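Side-chain contacts in proteophosphoglycan (Silicibacter pomeroyi DSS-3, PDB 2RE3), which is of unknown function but belongs to the DUF1285 family, which has repeated structural motifs and is possibly involved in signal transduction: residues Gly14-Ala17 with Ser18-Ile22; Leu71-Glu75 with Asp76-Leu80; Ser159-Arg162 with Leu163-Leu166. One frame throughout, in Å; residues are numbered along the deposited sequence. Where two conformers were deposited one is given.

Interaction 1: Gly14-Ala17 with Ser18-Ile22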
loop_
_atom_site.group_PDB
_atom_site.type_symbol
_atom_site.label_atom_id
_atom_site.label_comp_id
_atom_site.label_asym_id
_atom_site.label_seq_id
_atom_site.Cartn_x
_atom_site.Cartn_y
_atom_site.Cartn_z
ATOM N N GLY A 14 6.139 5.566 24.663
ATOM C CA GLY A 14 5.024 4.708 24.223
ATOM C C GLY A 14 4.303 5.182 22.971
ATOM O O GLY A 14 4.803 6.026 22.242
ATOM N N LEU A 15 3.118 4.634 22.713
ATOM C CA LEU A 15 2.369 4.945 21.499
ATOM C C LEU A 15 2.037 6.424 21.334
ATOM O O LEU A 15 2.483 7.078 20.379
ATOM C CB LEU A 15 1.070 4.153 21.477
ATOM C CG LEU A 15 0.256 4.293 20.197
ATOM C CD1 LEU A 15 1.151 3.873 19.055
ATOM C CD2 LEU A 15 -1.025 3.464 20.278
ATOM N N LEU A 16 1.255 6.939 22.274
ATOM C CA LEU A 16 0.792 8.315 22.263
ATOM C C LEU A 16 1.929 9.323 22.410
ATOM O O LEU A 16 1.894 10.393 21.782
ATOM C CB LEU A 16 -0.243 8.526 23.384
ATOM C CG LEU A 16 -1.712 8.243 23.043
ATOM C CD1 LEU A 16 -1.892 7.376 21.775
ATOM C CD2 LEU A 16 -2.475 7.678 24.232
ATOM N N ALA A 17 2.923 9.009 23.241
ATOM C CA ALA A 17 4.040 9.933 23.425
ATOM C C ALA A 17 4.780 10.047 22.101
ATOM O O ALA A 17 5.141 11.139 21.680
ATOM C CB ALA A 17 4.978 9.489 24.542
ATOM N N SER A 18 4.953 8.926 21.422
ATOM C CA SER A 18 5.681 8.918 20.173
ATOM C C SER A 18 4.963 9.704 19.112
ATOM O O SER A 18 5.599 10.431 18.360
ATOM C CB SER A 18 5.887 7.494 19.693
ATOM O OG SER A 18 6.660 6.805 20.634
ATOM N N ALA A 19 3.640 9.546 19.059
ATOM C CA ALA A 19 2.798 10.309 18.134
ATOM C C ALA A 19 2.874 11.846 18.387
ATOM O O ALA A 19 2.768 12.646 17.457
ATOM C CB ALA A 19 1.348 9.811 18.211
ATOM N N ARG A 20 3.053 12.239 19.641
ATOM C CA ARG A 20 3.180 13.633 19.984
ATOM C C ARG A 20 4.535 14.190 19.539
ATOM O O ARG A 20 4.643 15.359 19.202
ATOM C CB ARG A 20 2.946 13.841 21.487
ATOM C CG ARG A 20 1.457 13.770 21.897
ATOM C CD ARG A 20 1.217 14.227 23.336
ATOM N NE ARG A 20 1.878 13.416 24.377
ATOM C CZ ARG A 20 1.349 12.339 24.975
ATOM N NH1 ARG A 20 0.128 11.914 24.659
ATOM N NH2 ARG A 20 2.039 11.693 25.925
ATOM N N ALA A 21 5.561 13.341 19.507
ATOM C CA ALA A 21 6.900 13.749 19.022
ATOM C C ALA A 21 6.956 13.942 17.496
ATOM O O ALA A 21 7.784 14.698 17.009
ATOM C CB ALA A 21 7.941 12.751 19.458
ATOM N N ILE A 22 6.092 13.264 16.746
ATOM C CA ILE A 22 6.059 13.418 15.294
ATOM C C ILE A 22 5.210 14.628 14.889
ATOM O O ILE A 22 4.190 14.935 15.500
ATOM C CB ILE A 22 5.430 12.194 14.573
ATOM C CG1 ILE A 22 6.013 10.875 15.052
ATOM C CG2 ILE A 22 5.643 12.275 13.049
ATOM C CD1 ILE A 22 5.143 9.721 14.724
#
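Gly14 O, the carbonyl oxygen of the N-cap residue, is gripped twice by Ser18, once by the backbone and once by the hydroxyl. Ser18 N donates to Gly14 O over 3.0 Å with an N-H...O angle of 150°, and Ser18 OG donates to the same Gly14 O over 2.6 Å. The two donors come from opposite faces of the carbonyl plane, so each is tilted from it. The serine hydroxyl can fold back along the helix because OG sits beside its own backbone N, anti to the carbonyl carbon (chi1 -62°). An alanine here has no hydroxyl to offer Gly14 O, which would probably be left with the amide alone and the first turn less firmly pinned. Further along, Ala19 N donates to Leu15 O at 3.0 Å, and Arg20 N and Ala21 N continue the i to i+4 pattern to Leu16 O and Ala17 O. Arg20, its chain bent at chi3 (-62°), curls back so that one guanidinium face lies over Leu16 O and Ala17 CA, both offset toward the rim. Arg20 NH1 ends 3.6 Å from Leu16 CB, and Arg20 NH2 lies 3.9 Å from Ala17 CB. This short surface helix, 15-21, rests on helix 61-68: Leu15 and Ala19, with Ile22 just past the helix end, touch Phe67, while Leu16 meets Met63.

Interaction 2: Leu71-Glu75 with Asp76-Leu80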
loop_
_atom_site.group_PDB
_atom_site.type_symbol
_atom_site.label_atom_id
_atom_site.label_comp_id
_atom_site.label_asym_id
_atom_site.label_seq_id
_atom_site.Cartn_x
_atom_site.Cartn_y
_atom_site.Cartn_z
ATOM N N LEU A 71 6.649 5.622 7.367
ATOM C CA LEU A 71 6.917 4.266 6.966
ATOM C C LEU A 71 8.076 4.246 5.971
ATOM O O LEU A 71 8.165 5.088 5.052
ATOM C CB LEU A 71 5.694 3.662 6.312
ATOM C CG LEU A 71 4.683 2.989 7.224
ATOM C CD1 LEU A 71 3.412 2.831 6.472
ATOM C CD2 LEU A 71 5.236 1.627 7.660
ATOM N N LYS A 72 8.964 3.281 6.167
ATOM C CA LYS A 72 10.093 3.076 5.304
ATOM C C LYS A 72 10.260 1.568 5.093
ATOM O O LYS A 72 10.184 0.771 6.034
ATOM C CB LYS A 72 11.338 3.658 5.961
ATOM C CG LYS A 72 12.588 3.595 5.092
ATOM C CD LYS A 72 13.835 4.155 5.803
ATOM C CE LYS A 72 14.948 4.529 4.786
ATOM N NZ LYS A 72 16.194 5.074 5.442
ATOM N N ARG A 73 10.492 1.187 3.854
ATOM C CA ARG A 73 10.757 -0.188 3.525
ATOM C C ARG A 73 12.254 -0.376 3.341
ATOM O O ARG A 73 12.888 0.392 2.624
ATOM C CB ARG A 73 10.049 -0.519 2.215
ATOM C CG ARG A 73 10.077 -1.970 1.874
ATOM C CD ARG A 73 9.568 -2.230 0.495
ATOM N NE ARG A 73 9.929 -3.570 0.106
ATOM C CZ ARG A 73 9.435 -4.210 -0.947
ATOM N NH1 ARG A 73 8.524 -3.664 -1.733
ATOM N NH2 ARG A 73 9.848 -5.439 -1.193
ATOM N N GLU A 74 12.830 -1.387 3.978
ATOM C CA GLU A 74 14.208 -1.783 3.677
ATOM C C GLU A 74 14.180 -3.260 3.384
ATOM O O GLU A 74 13.627 -4.040 4.167
ATOM C CB GLU A 74 15.143 -1.480 4.835
ATOM C CG GLU A 74 15.275 0.014 5.066
ATOM C CD GLU A 74 16.038 0.400 6.321
ATOM O OE1 GLU A 74 16.493 -0.477 7.087
ATOM O OE2 GLU A 74 16.173 1.612 6.546
ATOM N N GLU A 75 14.768 -3.645 2.260
ATOM C CA GLU A 75 14.644 -5.008 1.759
ATOM C C GLU A 75 13.154 -5.368 1.749
ATOM O O GLU A 75 12.364 -4.680 1.053
ATOM C CB GLU A 75 15.557 -5.951 2.552
ATOM C CG GLU A 75 17.032 -5.491 2.473
ATOM C CD GLU A 75 18.041 -6.625 2.584
ATOM O OE1 GLU A 75 17.834 -7.681 1.927
ATOM O OE2 GLU A 75 19.052 -6.456 3.312
ATOM N N ASP A 76 12.760 -6.390 2.516
ATOM C CA ASP A 76 11.353 -6.801 2.595
ATOM C C ASP A 76 10.666 -6.431 3.913
ATOM O O ASP A 76 9.508 -6.761 4.131
ATOM C CB ASP A 76 11.184 -8.308 2.278
ATOM C CG ASP A 76 12.041 -9.227 3.145
ATOM O OD1 ASP A 76 12.977 -8.794 3.855
ATOM O OD2 ASP A 76 11.771 -10.442 3.077
ATOM N N ARG A 77 11.353 -5.682 4.760
ATOM C CA ARG A 77 10.837 -5.344 6.079
ATOM C C ARG A 77 10.389 -3.897 6.169
ATOM O O ARG A 77 10.676 -3.092 5.300
ATOM C CB ARG A 77 11.919 -5.575 7.100
ATOM C CG ARG A 77 12.213 -7.056 7.366
ATOM C CD ARG A 77 13.523 -7.192 8.121
ATOM N NE ARG A 77 14.511 -6.240 7.572
ATOM C CZ ARG A 77 15.483 -6.517 6.689
ATOM N NH1 ARG A 77 15.708 -7.760 6.239
ATOM N NH2 ARG A 77 16.264 -5.521 6.275
ATOM N N PHE A 78 9.671 -3.572 7.236
ATOM C CA PHE A 78 9.133 -2.239 7.399
ATOM C C PHE A 78 9.487 -1.580 8.744
ATOM O O PHE A 78 9.514 -2.225 9.802
ATOM C CB PHE A 78 7.626 -2.288 7.222
ATOM C CG PHE A 78 7.196 -2.784 5.872
ATOM C CD1 PHE A 78 6.999 -4.131 5.652
ATOM C CD2 PHE A 78 6.990 -1.904 4.837
ATOM C CE1 PHE A 78 6.606 -4.582 4.416
ATOM C CE2 PHE A 78 6.621 -2.334 3.607
ATOM C CZ PHE A 78 6.424 -3.682 3.379
ATOM N N TYR A 79 9.747 -0.277 8.670
ATOM C CA TYR A 79 10.167 0.507 9.812
ATOM C C TYR A 79 9.363 1.800 9.884
ATOM O O TYR A 79 8.740 2.194 8.905
ATOM C CB TYR A 79 11.660 0.828 9.703
ATOM C CG TYR A 79 12.478 -0.419 9.596
ATOM C CD1 TYR A 79 12.668 -1.033 8.373
ATOM C CD2 TYR A 79 13.017 -1.021 10.720
ATOM C CE1 TYR A 79 13.407 -2.173 8.253
ATOM C CE2 TYR A 79 13.741 -2.207 10.610
ATOM C CZ TYR A 79 13.923 -2.762 9.361
ATOM O OH TYR A 79 14.629 -3.909 9.208
ATOM N N LEU A 80 9.340 2.406 11.066
ATOM C CA LEU A 80 8.930 3.805 11.230
ATOM C C LEU A 80 10.224 4.528 11.527
ATOM O O LEU A 80 10.937 4.154 12.443
ATOM C CB LEU A 80 7.927 3.973 12.393
ATOM C CG LEU A 80 6.743 3.003 12.296
ATOM C CD1 LEU A 80 5.890 3.126 13.489
ATOM C CD2 LEU A 80 5.940 3.238 11.023
HETATM O O HOH W 1 17.250 -2.871 7.265
#
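Leu71 and Leu80 run abreast, with Leu71 CD2 3.8 Å from Leu80 CD2 at the buried end of the contact. On the same face, Arg73 CG comes within 3.9 Å of Phe78 CE2, and strand 86-91 and Leu151 add apolar cover. The backbones form an antiparallel beta hairpin closed by a type II' turn from Glu74 to Arg77. Lys72 and Tyr79 exchange reciprocal N-H...O bonds, as do Glu74 and Arg77, Arg77 N reaching Glu74 O at 2.9 Å. Strand 71-74 forms one edge of the mixed sheet, with 77-81 between it and 86-91.

The face of Lys72, Glu74, Arg77 and Tyr79 mixes an aromatic ring with charged groups. Glu74 lies roughly perpendicular to the Tyr79 side chain, Glu74 OE1 3.7 Å from Tyr79 CE1, while Lys86 NZ forms a salt bridge with Glu74 OE1 and Lys86 a cation-pi contact with Tyr79. Bent at chi3 (-41°), Arg77 donates a hydrogen bond from NE to Tyr79 OH, 2.9 Å; a water accepts from Arg77 NH2 and donates to Glu74 OE1. The solvent side is the turn, where pairing loosens: Glu75 OE2 stays 4.2 Å from Arg77 NH2, beyond a salt bridge, although Arg73 NE holds Glu75 O at 2.8 Å, in the carbonyl plane.

Interaction 3: Ser159-Arg162 with Leu163-Leu166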
loop_
_atom_site.group_PDB
_atom_site.type_symbol
_atom_site.label_atom_id
_atom_site.label_comp_id
_atom_site.label_asym_id
_atom_site.label_seq_id
_atom_site.Cartn_x
_atom_site.Cartn_y
_atom_site.Cartn_z
ATOM N N SER A 159 -12.846 -1.881 -4.988
ATOM C CA SER A 159 -12.009 -1.344 -6.072
ATOM C C SER A 159 -11.618 -2.433 -7.110
ATOM O O SER A 159 -11.615 -2.181 -8.324
ATOM C CB SER A 159 -10.775 -0.639 -5.512
ATOM O OG SER A 159 -11.115 0.220 -4.418
ATOM N N PHE A 160 -11.351 -3.650 -6.652
ATOM C CA PHE A 160 -11.012 -4.714 -7.574
ATOM C C PHE A 160 -12.138 -4.991 -8.561
ATOM O O PHE A 160 -11.928 -5.133 -9.757
ATOM C CB PHE A 160 -10.674 -5.986 -6.818
ATOM C CG PHE A 160 -10.291 -7.120 -7.707
ATOM C CD1 PHE A 160 -9.082 -7.097 -8.392
ATOM C CD2 PHE A 160 -11.138 -8.208 -7.879
ATOM C CE1 PHE A 160 -8.713 -8.156 -9.233
ATOM C CE2 PHE A 160 -10.779 -9.266 -8.715
ATOM C CZ PHE A 160 -9.565 -9.240 -9.382
ATOM N N TYR A 161 -13.354 -5.068 -8.068
ATOM C CA TYR A 161 -14.443 -5.431 -8.943
ATOM C C TYR A 161 -14.745 -4.318 -9.930
ATOM O O TYR A 161 -15.059 -4.583 -11.082
ATOM C CB TYR A 161 -15.638 -5.940 -8.128
ATOM C CG TYR A 161 -15.435 -7.401 -7.755
ATOM C CD1 TYR A 161 -15.237 -8.360 -8.757
ATOM C CD2 TYR A 161 -15.401 -7.827 -6.433
ATOM C CE1 TYR A 161 -15.023 -9.699 -8.454
ATOM C CE2 TYR A 161 -15.189 -9.186 -6.119
ATOM C CZ TYR A 161 -15.000 -10.108 -7.145
ATOM O OH TYR A 161 -14.788 -11.442 -6.909
ATOM N N ARG A 162 -14.552 -3.071 -9.532
ATOM C CA ARG A 162 -14.653 -1.970 -10.488
ATOM C C ARG A 162 -13.544 -2.019 -11.544
ATOM O O ARG A 162 -13.776 -1.657 -12.679
ATOM C CB ARG A 162 -14.647 -0.620 -9.772
ATOM C CG ARG A 162 -15.867 -0.398 -8.853
ATOM C CD ARG A 162 -15.707 0.900 -8.054
ATOM N NE ARG A 162 -15.501 2.034 -8.965
ATOM C CZ ARG A 162 -15.028 3.234 -8.621
ATOM N NH1 ARG A 162 -14.704 3.508 -7.357
ATOM N NH2 ARG A 162 -14.880 4.175 -9.560
ATOM N N LEU A 163 -12.349 -2.467 -11.175
ATOM C CA LEU A 163 -11.263 -2.647 -12.137
ATOM C C LEU A 163 -11.539 -3.787 -13.139
ATOM O O LEU A 163 -11.223 -3.674 -14.305
ATOM C CB LEU A 163 -9.936 -2.901 -11.430
ATOM C CG LEU A 163 -9.236 -1.753 -10.699
ATOM C CD1 LEU A 163 -7.837 -2.200 -10.234
ATOM C CD2 LEU A 163 -9.146 -0.496 -11.572
HETATM N N MSE A 164 -12.156 -4.874 -12.709
HETATM C CA MSE A 164 -12.516 -5.920 -13.663
HETATM C C MSE A 164 -13.271 -5.335 -14.843
HETATM O O MSE A 164 -13.074 -5.761 -15.967
HETATM C CB MSE A 164 -13.372 -7.002 -13.010
HETATM C CG MSE A 164 -12.666 -7.780 -11.910
HETATM SE SE MSE A 164 -11.261 -8.875 -12.618
HETATM C CE MSE A 164 -12.546 -9.904 -13.738
ATOM N N ASP A 165 -14.130 -4.358 -14.589
ATOM C CA ASP A 165 -14.956 -3.762 -15.634
ATOM C C ASP A 165 -14.190 -2.759 -16.514
ATOM O O ASP A 165 -14.751 -2.201 -17.456
ATOM C CB ASP A 165 -16.165 -3.062 -14.998
ATOM C CG ASP A 165 -17.101 -4.024 -14.292
ATOM O OD1 ASP A 165 -17.327 -5.110 -14.834
ATOM O OD2 ASP A 165 -17.628 -3.687 -13.200
ATOM N N LEU A 166 -12.921 -2.525 -16.194
ATOM C CA LEU A 166 -12.083 -1.607 -16.950
ATOM C C LEU A 166 -10.880 -2.340 -17.490
ATOM O O LEU A 166 -9.928 -1.727 -17.958
ATOM C CB LEU A 166 -11.653 -0.421 -16.070
ATOM C CG LEU A 166 -12.829 0.497 -15.679
ATOM C CD1 LEU A 166 -12.399 1.561 -14.687
ATOM C CD2 LEU A 166 -13.444 1.137 -16.909
#
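Phe160 and Met164, a selenomethionine, meet through contrasting torsions. Phe160 has CG anti to the backbone N (chi1 -179°), whereas Met164 keeps CG beside its N and then bends at chi2 (-68°) and again at chi3, folding the end of its chain against the aromatic ring. The side chains pass each other at a slant. Met164 CG lies over one face of the Phe160 ring, offset toward the rim, and Met164 SE approaches Phe160 CZ to 3.7 Å. Met164 SE is 4.3 Å from the centroid of the Phe160 ring and 38° off the ring normal, an oblique Met-aromatic contact. Tyr161 runs alongside Met164, with Tyr161 CD1 4.1 Å from Met164 CG, so this methylene touches both aromatic residues. Phe160 CD2 in turn stands over the centre of the Tyr161 ring.

Along the backbone the helix bonds set the spacing. Leu163 N donates to Ser159 O at 3.0 Å, and Met164 N donates to Phe160 O over an equal 3.0 Å. Asp165 N reaches Arg162 O only weakly, at 3.3 Å, whereas Leu166 N donates to Leu163 O.

Leu163, buried, touches Val101, Leu112 and Phe114 of the six-stranded sheet and Leu176 of the three-stranded one, where Met164 also meets Phe174. Ser159 OG is bonded to Asp156. The side-chain chemistry between the two segments of the helix is probably mainly dispersive: a polarisable selenium, where ordinary methionine would place a sulfur, and a methylene rest against aromatic carbon, and the directional polar bonds between the segments come from the backbone.

How the interactions relate
From the N terminus, interaction 1 comes first, on helix 15-21; interaction 2 follows as the hairpin of strands 71-74 and 77-81, and interaction 3 lies on helix 157-164. All three are in series, and none nests within or crosses another. Each joins two directly consecutive segments, so none closes a long loop; interaction 2 alone reverses the chain, through its beta turn. Interactions 1 and 2 have centres about 19 Å apart, with helix 61-68, on which helix 15-21 packs, leading into the hairpin. Interaction 3 lies across the chain's centre from both, in the C-terminal DUF1285 domain, where its helix touches both strand 96-104 and strand 173-178.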